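Acetyltransferase of GNAT family (PDB 3D8P) probably transfers an acetyl group from acetyl-CoA to a substrate not yet identified, as a member of the GNAT acetyltransferase family. Local coordinates at residues I4-Y9 and W56-N61; G67-I72 and K97-K102; E19-I24 and L81-V86. All coordinates share one frame; numbering follows the deposited sequence.

Contact 1 of 3, residues I4-Y9 and W56-N61. With ACT (acetate ion), chain D.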
loop_
_atom_site.group_PDB
_atom_site.type_symbol
_atom_site.label_atom_id
_atom_site.label_comp_id
_atom_site.label_asym_id
_atom_site.label_seq_id
_atom_site.Cartn_x
_atom_site.Cartn_y
_atom_site.Cartn_z
ATOM N N ILE A 4 -4.697 16.144 -8.690
ATOM C CA ILE A 4 -3.794 15.164 -8.029
ATOM C C ILE A 4 -2.646 14.645 -8.911
ATOM O O ILE A 4 -2.843 14.380 -10.092
ATOM C CB ILE A 4 -4.632 13.958 -7.517
ATOM C CG1 ILE A 4 -5.708 14.443 -6.535
ATOM C CG2 ILE A 4 -3.771 12.890 -6.879
ATOM C CD1 ILE A 4 -5.197 15.294 -5.396
ATOM N N ASN A 5 -1.453 14.509 -8.323
ATOM C CA ASN A 5 -0.253 13.971 -8.994
ATOM C C ASN A 5 0.327 12.831 -8.173
ATOM O O ASN A 5 0.225 12.853 -6.953
ATOM C CB ASN A 5 0.824 15.044 -9.084
ATOM C CG ASN A 5 0.260 16.381 -9.430
ATOM O OD1 ASN A 5 -0.438 16.521 -10.441
ATOM N ND2 ASN A 5 0.533 17.384 -8.584
ATOM N N ILE A 6 0.957 11.867 -8.841
ATOM C CA ILE A 6 1.593 10.734 -8.165
ATOM C C ILE A 6 3.102 10.933 -8.280
ATOM O O ILE A 6 3.615 11.096 -9.368
ATOM C CB ILE A 6 1.197 9.332 -8.759
ATOM C CG1 ILE A 6 -0.316 9.141 -8.854
ATOM C CG2 ILE A 6 1.780 8.187 -7.938
ATOM C CD1 ILE A 6 -1.033 9.192 -7.573
ATOM N N ILE A 7 3.792 10.918 -7.143
ATOM C CA ILE A 7 5.238 11.038 -7.097
ATOM C C ILE A 7 5.826 9.905 -6.262
ATOM O O ILE A 7 5.128 9.243 -5.490
ATOM C CB ILE A 7 5.689 12.383 -6.483
ATOM C CG1 ILE A 7 5.132 12.542 -5.048
ATOM C CG2 ILE A 7 5.297 13.540 -7.432
ATOM C CD1 ILE A 7 5.762 13.649 -4.239
ATOM N N GLU A 8 7.115 9.667 -6.431
ATOM C CA GLU A 8 7.798 8.730 -5.591
ATOM C C GLU A 8 8.009 9.415 -4.248
ATOM O O GLU A 8 8.194 10.643 -4.169
ATOM C CB GLU A 8 9.141 8.328 -6.191
ATOM C CG GLU A 8 9.797 7.163 -5.436
ATOM C CD GLU A 8 10.983 6.558 -6.176
ATOM O OE1 GLU A 8 12.076 7.173 -6.172
ATOM O OE2 GLU A 8 10.831 5.439 -6.723
ATOM N N TYR A 9 7.949 8.623 -3.186
ATOM C CA TYR A 9 8.272 9.114 -1.859
ATOM C C TYR A 9 9.693 9.693 -1.880
ATOM O O TYR A 9 10.575 9.141 -2.531
ATOM C CB TYR A 9 8.204 7.960 -0.858
ATOM C CG TYR A 9 8.821 8.265 0.499
ATOM C CD1 TYR A 9 8.052 8.814 1.520
ATOM C CD2 TYR A 9 10.163 7.999 0.758
ATOM C CE1 TYR A 9 8.592 9.109 2.743
ATOM C CE2 TYR A 9 10.720 8.298 1.985
ATOM C CZ TYR A 9 9.915 8.837 2.978
ATOM O OH TYR A 9 10.434 9.136 4.204
ATOM N N TRP A 56 4.849 5.213 -3.474
ATOM C CA TRP A 56 4.297 6.339 -4.213
ATOM C C TRP A 56 3.365 7.153 -3.330
ATOM O O TRP A 56 2.705 6.616 -2.425
ATOM C CB TRP A 56 3.522 5.852 -5.444
ATOM C CG TRP A 56 4.306 4.966 -6.372
ATOM C CD1 TRP A 56 4.195 3.600 -6.489
ATOM C CD2 TRP A 56 5.317 5.366 -7.311
ATOM N NE1 TRP A 56 5.076 3.134 -7.432
ATOM C CE2 TRP A 56 5.775 4.192 -7.956
ATOM C CE3 TRP A 56 5.872 6.601 -7.679
ATOM C CZ2 TRP A 56 6.757 4.216 -8.944
ATOM C CZ3 TRP A 56 6.847 6.628 -8.648
ATOM C CH2 TRP A 56 7.293 5.434 -9.266
ATOM N N LEU A 57 3.341 8.454 -3.583
ATOM C CA LEU A 57 2.454 9.371 -2.882
ATOM C C LEU A 57 1.550 10.052 -3.881
ATOM O O LEU A 57 2.006 10.515 -4.922
ATOM C CB LEU A 57 3.252 10.462 -2.161
ATOM C CG LEU A 57 4.347 9.985 -1.217
ATOM C CD1 LEU A 57 5.077 11.168 -0.637
ATOM C CD2 LEU A 57 3.761 9.087 -0.116
ATOM N N ALA A 58 0.267 10.122 -3.551
ATOM C CA ALA A 58 -0.672 10.957 -4.281
ATOM C C ALA A 58 -0.646 12.270 -3.514
ATOM O O ALA A 58 -0.813 12.282 -2.277
ATOM C CB ALA A 58 -2.050 10.355 -4.286
ATOM N N ILE A 59 -0.402 13.367 -4.239
ATOM C CA ILE A 59 -0.278 14.664 -3.631
ATOM C C ILE A 59 -1.200 15.682 -4.312
ATOM O O ILE A 59 -1.495 15.592 -5.501
ATOM C CB ILE A 59 1.213 15.147 -3.634
ATOM C CG1 ILE A 59 1.736 15.339 -5.066
ATOM C CG2 ILE A 59 2.112 14.162 -2.856
ATOM C CD1 ILE A 59 3.098 16.067 -5.158
ATOM N N ASN A 60 -1.642 16.664 -3.545
ATOM C CA ASN A 60 -2.521 17.691 -4.073
ATOM C C ASN A 60 -1.708 18.882 -4.615
ATOM O O ASN A 60 -0.479 18.797 -4.758
ATOM C CB ASN A 60 -3.546 18.089 -2.999
ATOM C CG ASN A 60 -2.924 18.772 -1.793
ATOM O OD1 ASN A 60 -1.737 19.098 -1.777
ATOM N ND2 ASN A 60 -3.749 19.021 -0.780
ATOM N N ASN A 61 -2.400 19.973 -4.933
ATOM C CA ASN A 61 -1.780 21.179 -5.488
ATOM C C ASN A 61 -0.777 21.844 -4.543
ATOM O O ASN A 61 0.144 22.528 -4.983
ATOM C CB ASN A 61 -2.876 22.187 -5.911
ATOM C CG ASN A 61 -3.675 22.748 -4.716
ATOM O OD1 ASN A 61 -4.159 22.000 -3.856
ATOM N ND2 ASN A 61 -3.812 24.078 -4.667
HETATM C C ACT D . 13.623 7.835 5.271
HETATM O O ACT D . 13.879 7.010 4.351
HETATM O OXT ACT D . 12.648 8.587 5.038
HETATM C CH3 ACT D . 14.409 7.937 6.563
#

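Contact 2 of 3, residues G67-I72 and K97-K102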
loop_
_atom_site.group_PDB
_atom_site.type_symbol
_atom_site.label_atom_id
_atom_site.label_comp_id
_atom_site.label_asym_id
_atom_site.label_seq_id
_atom_site.Cartn_x
_atom_site.Cartn_y
_atom_site.Cartn_z
ATOM N N GLY A 67 -2.743 10.451 -0.495
ATOM C CA GLY A 67 -2.771 9.035 -0.646
ATOM C C GLY A 67 -1.383 8.405 -0.649
ATOM O O GLY A 67 -0.363 9.063 -0.956
ATOM N N THR A 68 -1.341 7.117 -0.315
ATOM C CA THR A 68 -0.086 6.387 -0.244
ATOM C C THR A 68 -0.248 4.969 -0.760
ATOM O O THR A 68 -1.353 4.400 -0.734
ATOM C CB THR A 68 0.471 6.305 1.236
ATOM O OG1 THR A 68 -0.441 5.576 2.054
ATOM C CG2 THR A 68 0.702 7.712 1.844
ATOM N N ILE A 69 0.861 4.391 -1.211
ATOM C CA ILE A 69 0.860 2.973 -1.605
ATOM C C ILE A 69 2.297 2.486 -1.638
ATOM O O ILE A 69 3.154 3.129 -2.205
ATOM C CB ILE A 69 0.148 2.730 -2.984
ATOM C CG1 ILE A 69 -0.340 1.288 -3.120
ATOM C CG2 ILE A 69 1.066 3.098 -4.161
ATOM C CD1 ILE A 69 -1.131 1.047 -4.407
ATOM N N GLY A 70 2.539 1.350 -1.009
ATOM C CA GLY A 70 3.845 0.713 -0.990
ATOM C C GLY A 70 3.815 -0.683 -1.600
ATOM O O GLY A 70 2.767 -1.324 -1.677
ATOM N N LEU A 71 4.978 -1.142 -2.038
ATOM C CA LEU A 71 5.136 -2.486 -2.548
ATOM C C LEU A 71 6.469 -3.027 -2.104
ATOM O O LEU A 71 7.519 -2.347 -2.257
ATOM C CB LEU A 71 5.088 -2.527 -4.086
ATOM C CG LEU A 71 5.039 -3.932 -4.712
ATOM C CD1 LEU A 71 3.610 -4.426 -4.920
ATOM C CD2 LEU A 71 5.785 -4.021 -6.004
ATOM N N ILE A 72 6.454 -4.240 -1.549
ATOM C CA ILE A 72 7.709 -4.962 -1.327
ATOM C C ILE A 72 7.837 -6.118 -2.312
ATOM O O ILE A 72 6.873 -6.762 -2.698
ATOM C CB ILE A 72 7.954 -5.439 0.147
ATOM C CG1 ILE A 72 6.863 -6.378 0.620
ATOM C CG2 ILE A 72 8.090 -4.223 1.090
ATOM C CD1 ILE A 72 7.229 -7.195 1.877
ATOM N N LYS A 97 -7.340 3.986 -7.296
ATOM C CA LYS A 97 -7.157 3.386 -8.625
ATOM C C LYS A 97 -5.867 3.879 -9.271
ATOM O O LYS A 97 -5.073 3.060 -9.747
ATOM C CB LYS A 97 -8.376 3.704 -9.513
ATOM C CG LYS A 97 -8.307 3.247 -10.979
ATOM C CD LYS A 97 -8.422 1.738 -11.135
ATOM C CE LYS A 97 -8.746 1.332 -12.579
ATOM N NZ LYS A 97 -7.521 1.242 -13.417
ATOM N N LYS A 98 -5.660 5.202 -9.268
ATOM C CA LYS A 98 -4.459 5.819 -9.831
ATOM C C LYS A 98 -3.168 5.339 -9.143
ATOM O O LYS A 98 -2.152 5.098 -9.812
ATOM C CB LYS A 98 -4.553 7.350 -9.768
ATOM C CG LYS A 98 -5.607 7.950 -10.690
ATOM N N LEU A 99 -3.206 5.229 -7.813
ATOM C CA LEU A 99 -2.076 4.675 -7.055
ATOM C C LEU A 99 -1.801 3.233 -7.477
ATOM O O LEU A 99 -0.667 2.893 -7.821
ATOM C CB LEU A 99 -2.330 4.740 -5.538
ATOM C CG LEU A 99 -2.165 6.133 -4.920
ATOM C CD1 LEU A 99 -2.760 6.168 -3.539
ATOM C CD2 LEU A 99 -0.698 6.572 -4.911
ATOM N N LEU A 100 -2.841 2.400 -7.483
ATOM C CA LEU A 100 -2.707 1.003 -7.880
ATOM C C LEU A 100 -2.179 0.838 -9.298
ATOM O O LEU A 100 -1.272 0.055 -9.545
ATOM C CB LEU A 100 -4.050 0.286 -7.751
ATOM C CG LEU A 100 -4.085 -1.234 -7.927
ATOM C CD1 LEU A 100 -3.054 -1.894 -7.022
ATOM C CD2 LEU A 100 -5.522 -1.757 -7.674
ATOM N N ASP A 101 -2.763 1.577 -10.228
ATOM C CA ASP A 101 -2.316 1.593 -11.623
ATOM C C ASP A 101 -0.819 1.892 -11.762
ATOM O O ASP A 101 -0.136 1.298 -12.613
ATOM C CB ASP A 101 -3.112 2.653 -12.411
ATOM C CG ASP A 101 -4.558 2.218 -12.720
ATOM O OD1 ASP A 101 -4.887 1.012 -12.603
ATOM O OD2 ASP A 101 -5.361 3.096 -13.113
ATOM N N LYS A 102 -0.321 2.821 -10.934
ATOM C CA LYS A 102 1.089 3.193 -10.935
ATOM C C LYS A 102 1.936 2.022 -10.509
ATOM O O LYS A 102 2.983 1.757 -11.086
ATOM C CB LYS A 102 1.328 4.369 -9.992
ATOM C CG LYS A 102 2.755 4.920 -9.981
ATOM C CD LYS A 102 3.177 5.426 -11.332
ATOM C CE LYS A 102 4.459 6.193 -11.249
ATOM N NZ LYS A 102 4.958 6.562 -12.591
#

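Contact 3 of 3, residues E19-I24 and L81-V86. With EDO (1,2-ethanediol), chain G; EDO (1,2-ethanediol), chain F; ACT (acetate ion), chain E.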
loop_
_atom_site.group_PDB
_atom_site.type_symbol
_atom_site.label_atom_id
_atom_site.label_comp_id
_atom_site.label_asym_id
_atom_site.label_seq_id
_atom_site.Cartn_x
_atom_site.Cartn_y
_atom_site.Cartn_z
ATOM N N GLU A 19 2.329 10.728 10.150
ATOM C CA GLU A 19 1.116 11.327 10.730
ATOM C C GLU A 19 -0.160 11.055 9.931
ATOM O O GLU A 19 -1.238 10.901 10.514
ATOM C CB GLU A 19 1.255 12.826 10.893
ATOM C CG GLU A 19 0.061 13.450 11.619
ATOM N N PHE A 20 -0.032 11.012 8.605
ATOM C CA PHE A 20 -1.140 10.693 7.693
ATOM C C PHE A 20 -1.653 9.280 7.918
ATOM O O PHE A 20 -2.828 9.064 8.142
ATOM C CB PHE A 20 -0.675 10.867 6.233
ATOM C CG PHE A 20 -1.693 10.478 5.196
ATOM C CD1 PHE A 20 -2.695 11.357 4.824
ATOM C CD2 PHE A 20 -1.634 9.247 4.572
ATOM C CE1 PHE A 20 -3.614 11.001 3.865
ATOM C CE2 PHE A 20 -2.557 8.892 3.610
ATOM C CZ PHE A 20 -3.538 9.771 3.253
ATOM N N ILE A 21 -0.762 8.307 7.846
ATOM C CA ILE A 21 -1.139 6.923 8.035
ATOM C C ILE A 21 -1.729 6.714 9.452
ATOM O O ILE A 21 -2.834 6.185 9.598
ATOM C CB ILE A 21 0.075 6.005 7.725
ATOM C CG1 ILE A 21 0.381 6.065 6.221
ATOM C CG2 ILE A 21 -0.201 4.595 8.163
ATOM C CD1 ILE A 21 1.507 5.149 5.709
ATOM N N LEU A 22 -1.014 7.166 10.481
ATOM C CA LEU A 22 -1.456 7.019 11.862
ATOM C C LEU A 22 -2.802 7.664 12.192
ATOM O O LEU A 22 -3.550 7.112 12.997
ATOM C CB LEU A 22 -0.403 7.579 12.836
ATOM C CG LEU A 22 0.878 6.776 13.085
ATOM C CD1 LEU A 22 1.866 7.598 13.965
ATOM C CD2 LEU A 22 0.545 5.443 13.718
ATOM N N SER A 23 -3.101 8.830 11.619
ATOM C CA SER A 23 -4.400 9.489 11.867
ATOM C C SER A 23 -5.550 8.647 11.302
ATOM O O SER A 23 -6.569 8.483 11.957
ATOM C CB SER A 23 -4.450 10.921 11.291
ATOM O OG SER A 23 -4.461 10.899 9.859
ATOM N N ILE A 24 -5.375 8.112 10.093
ATOM C CA ILE A 24 -6.368 7.219 9.487
ATOM C C ILE A 24 -6.551 5.923 10.303
ATOM O O ILE A 24 -7.677 5.548 10.645
ATOM C CB ILE A 24 -5.981 6.874 8.008
ATOM C CG1 ILE A 24 -5.986 8.144 7.131
ATOM C CG2 ILE A 24 -6.949 5.816 7.419
ATOM C CD1 ILE A 24 -5.512 7.894 5.702
ATOM N N LEU A 81 1.710 -5.764 -1.472
ATOM C CA LEU A 81 1.206 -4.393 -1.357
ATOM C C LEU A 81 1.163 -4.006 0.126
ATOM O O LEU A 81 0.800 -4.813 0.968
ATOM C CB LEU A 81 -0.164 -4.257 -2.009
ATOM C CG LEU A 81 -0.597 -2.886 -2.506
ATOM C CD1 LEU A 81 0.215 -2.466 -3.748
ATOM C CD2 LEU A 81 -2.093 -2.846 -2.833
ATOM N N LYS A 82 1.598 -2.786 0.424
ATOM C CA LYS A 82 1.652 -2.266 1.770
ATOM C C LYS A 82 1.188 -0.822 1.856
ATOM O O LYS A 82 1.271 -0.066 0.889
ATOM C CB LYS A 82 3.068 -2.355 2.317
ATOM C CG LYS A 82 3.681 -3.754 2.212
ATOM C CD LYS A 82 4.425 -4.146 3.449
ATOM C CE LYS A 82 3.499 -4.756 4.465
ATOM N NZ LYS A 82 3.088 -6.138 4.066
ATOM N N LYS A 83 0.635 -0.480 3.020
ATOM C CA LYS A 83 0.315 0.904 3.400
ATOM C C LYS A 83 -0.442 1.680 2.341
ATOM O O LYS A 83 -0.030 2.785 1.974
ATOM C CB LYS A 83 1.615 1.657 3.761
ATOM C CG LYS A 83 2.534 0.957 4.749
ATOM C CD LYS A 83 1.940 0.745 6.144
ATOM C CE LYS A 83 2.934 -0.025 7.028
ATOM N NZ LYS A 83 2.356 -0.557 8.277
HETATM N N MSE A 84 -1.528 1.103 1.835
HETATM C CA MSE A 84 -2.402 1.819 0.925
HETATM C C MSE A 84 -3.474 2.581 1.712
HETATM O O MSE A 84 -4.247 1.996 2.457
HETATM C CB MSE A 84 -3.049 0.920 -0.113
HETATM C CG MSE A 84 -3.762 1.778 -1.160
HETATM SE SE MSE A 84 -4.598 0.741 -2.515
HETATM C CE MSE A 84 -5.027 2.229 -3.634
ATOM N N PHE A 85 -3.466 3.895 1.558
ATOM C CA PHE A 85 -4.345 4.798 2.295
ATOM C C PHE A 85 -4.723 5.970 1.404
ATOM O O PHE A 85 -3.921 6.394 0.584
ATOM C CB PHE A 85 -3.663 5.327 3.550
ATOM C CG PHE A 85 -3.481 4.309 4.606
ATOM C CD1 PHE A 85 -4.516 4.008 5.488
ATOM C CD2 PHE A 85 -2.279 3.650 4.743
ATOM C CE1 PHE A 85 -4.362 3.048 6.482
ATOM C CE2 PHE A 85 -2.129 2.664 5.728
ATOM C CZ PHE A 85 -3.172 2.373 6.588
ATOM N N VAL A 86 -5.942 6.483 1.577
ATOM C CA VAL A 86 -6.447 7.615 0.815
ATOM C C VAL A 86 -7.196 8.496 1.777
ATOM O O VAL A 86 -7.982 8.026 2.573
ATOM C CB VAL A 86 -7.373 7.180 -0.352
ATOM C CG1 VAL A 86 -8.026 8.413 -1.047
ATOM C CG2 VAL A 86 -6.593 6.334 -1.355
HETATM C C1 EDO G . -2.319 -3.896 1.958
HETATM O O1 EDO G . -2.191 -3.875 3.373
HETATM C C2 EDO G . -2.137 -2.510 1.375
HETATM O O2 EDO G . -2.486 -1.588 2.394
HETATM C C1 EDO F . -5.368 -0.265 4.409
HETATM O O1 EDO F . -3.985 -0.277 4.016
HETATM C C2 EDO F . -6.223 -1.021 3.409
HETATM O O2 EDO F . -5.922 -2.429 3.449
HETATM C C ACT E . -8.179 3.346 3.668
HETATM O O ACT E . -8.772 2.247 3.457
HETATM O OXT ACT E . -7.774 4.028 2.690
HETATM C CH3 ACT E . -7.961 3.843 5.054
#

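Contact 1 of 3, residues I4-Y9 and W56-N61
I7 and I59 share a first torsion that sets their ends against each other: in both, CG1 sits between the backbone N and the carbonyl carbon (chi1 59° and 64°). From there each chain runs on extended, and the two side chains cross at roughly a right angle, with I7 CD1 3.7 Å from I59 CD1. I7 CG1 also lies against the CB of L57, so these three residues make one apolar cluster on the same face of the sheet.

The backbones run antiparallel, their strand directions 147° apart. N5 and I59 form one hydrogen-bonded pair, N5 N to I59 O at 3.0 Å and I59 N to N5 O at 2.8 Å. I7 and L57 form the next, I7 N to L57 O at 2.9 Å and L57 N to I7 O at 2.7 Å. Between them I6 faces A58 as a non-hydrogen-bonded pair on the other side of the sheet. Here the branches of I6 divide the work: CD1 rests 3.6 Å from A58 CB, while CG2 meets W56 CB at 3.8 Å. The six-membered part of the W56 indole lies alongside E8, its CZ3 3.8 Å from E8 CB, and its edge is turned to the carbonyl of I7. The indole NE1 is satisfied by Q54, just before the segment.

Strand 5-8 is the outermost strand at its end of the sheet, and strand 54-59 bonds on its far side to strand 65-73. Y13 covers I7, L57 and I59, and L17 of helix 14-28 continues that cover over L57 and Y9. On the I6 and A58 face lies helix 95-109, where L99 meets I6, I95 meets A58, and K102 makes a cation-pi contact with W56.

Contact 2 of 3, residues G67-I72 and K97-K102
I69 meets L99 as soon as its side chain leaves the strand, and every branch beyond finds part of the helix. Its CB is 4.1 Å from L99 CB. At CB the chain divides: CG2 lies against both CB and CD2 of L99, each at 4.0 Å, whereas CG1 points away from the backbone N (chi1 -157°, some way off the ideal staggered value) and carries the methyl onward. That terminal CD1 comes against the helix backbone itself, 3.8 Å from L99 C and equally near L100 N, with L100 CD1 a looser neighbour at 4.4 Å.

L99 runs the opposite way past I69, its tip reaching back toward the start of the strand segment. There its CD1 lies 3.6 Å from T68 O and 3.9 Å from G67 C, so the leucine methyl packs directly on the peptide backbone where G67 carries no side chain. No hydrogen bond crosses between the segments; the contact is entirely apolar in its side chains, and all five touching residues are buried. V103, one turn further along the helix, also touches I69, as does W56 of the neighbouring strand 54-59.

The two axes come within 8.6 Å and their directions differ by only 25°, so the helix is laid almost along strand 65-73. Helix 95-109 joins strand 78-86 to its parallel neighbour 114-119 in a beta-alpha-beta crossover, the helix between strands four and five of the GNAT fold, whose N-terminal end in relatives lies at the acetyl-CoA pyrophosphate.

Contact 3 of 3, residues E19-I24 and L81-V86
A beta bulge in strand 78-86, a hallmark of the fourth strand of GNAT proteins, lies where helix 14-28 packs on the sheet. Its evidence is twofold: strand 65-73 pairs G70 with K82 but T68 with F85, giving one extra residue on this side, and K83 has left-handed backbone angles (phi 49°, psi 51°).

Just past the bulge the CB bond of F85 heads toward the helix, and the side chain runs past F20 and I24 and crosses I21. I24 CG2 comes obliquely to F85 CD1 (3.6 Å) and I21 CG2 to F85 CE2 (3.7 Å), both from the same side of the ring plane; O1 of an ethanediol lies over the opposite face. F20, its CG anti to the backbone N (chi1 176°), brings CE2 within 3.7 Å of F85 CB.

The strand backbone binds small molecules probably from the crystallisation liquor: M84 (selenomethionine) bonds through N and O to two ethanediols, and V86 N to an acetate OXT (3.3 Å). They mark main-chain groups after the bulge, consistent with the acetyl-CoA site of GNAT enzymes, where strands four and five splay apart.

In the fold
The three contacts all involve one mixed sheet, one pairing two of its strands and two laying helices on it. Contact 1, at the sheet's edge, is partly buried and joined by four main-chain hydrogen bonds, with apolar contacts on both faces; contacts 2 and 3 have no hydrogen bond between their segments. Contact 2 is fully buried, its centre about 6 Å from the chain centre, against about 14 Å for contact 1. Its strand bonds to 54-59 of contact 1 and 78-86 of contact 3. T68 points away from helix 97-102 and its side chain touches F20, so the two helices cover opposite faces; 97-102 runs nearly along its strand, 19-24 crosses its own at 77°.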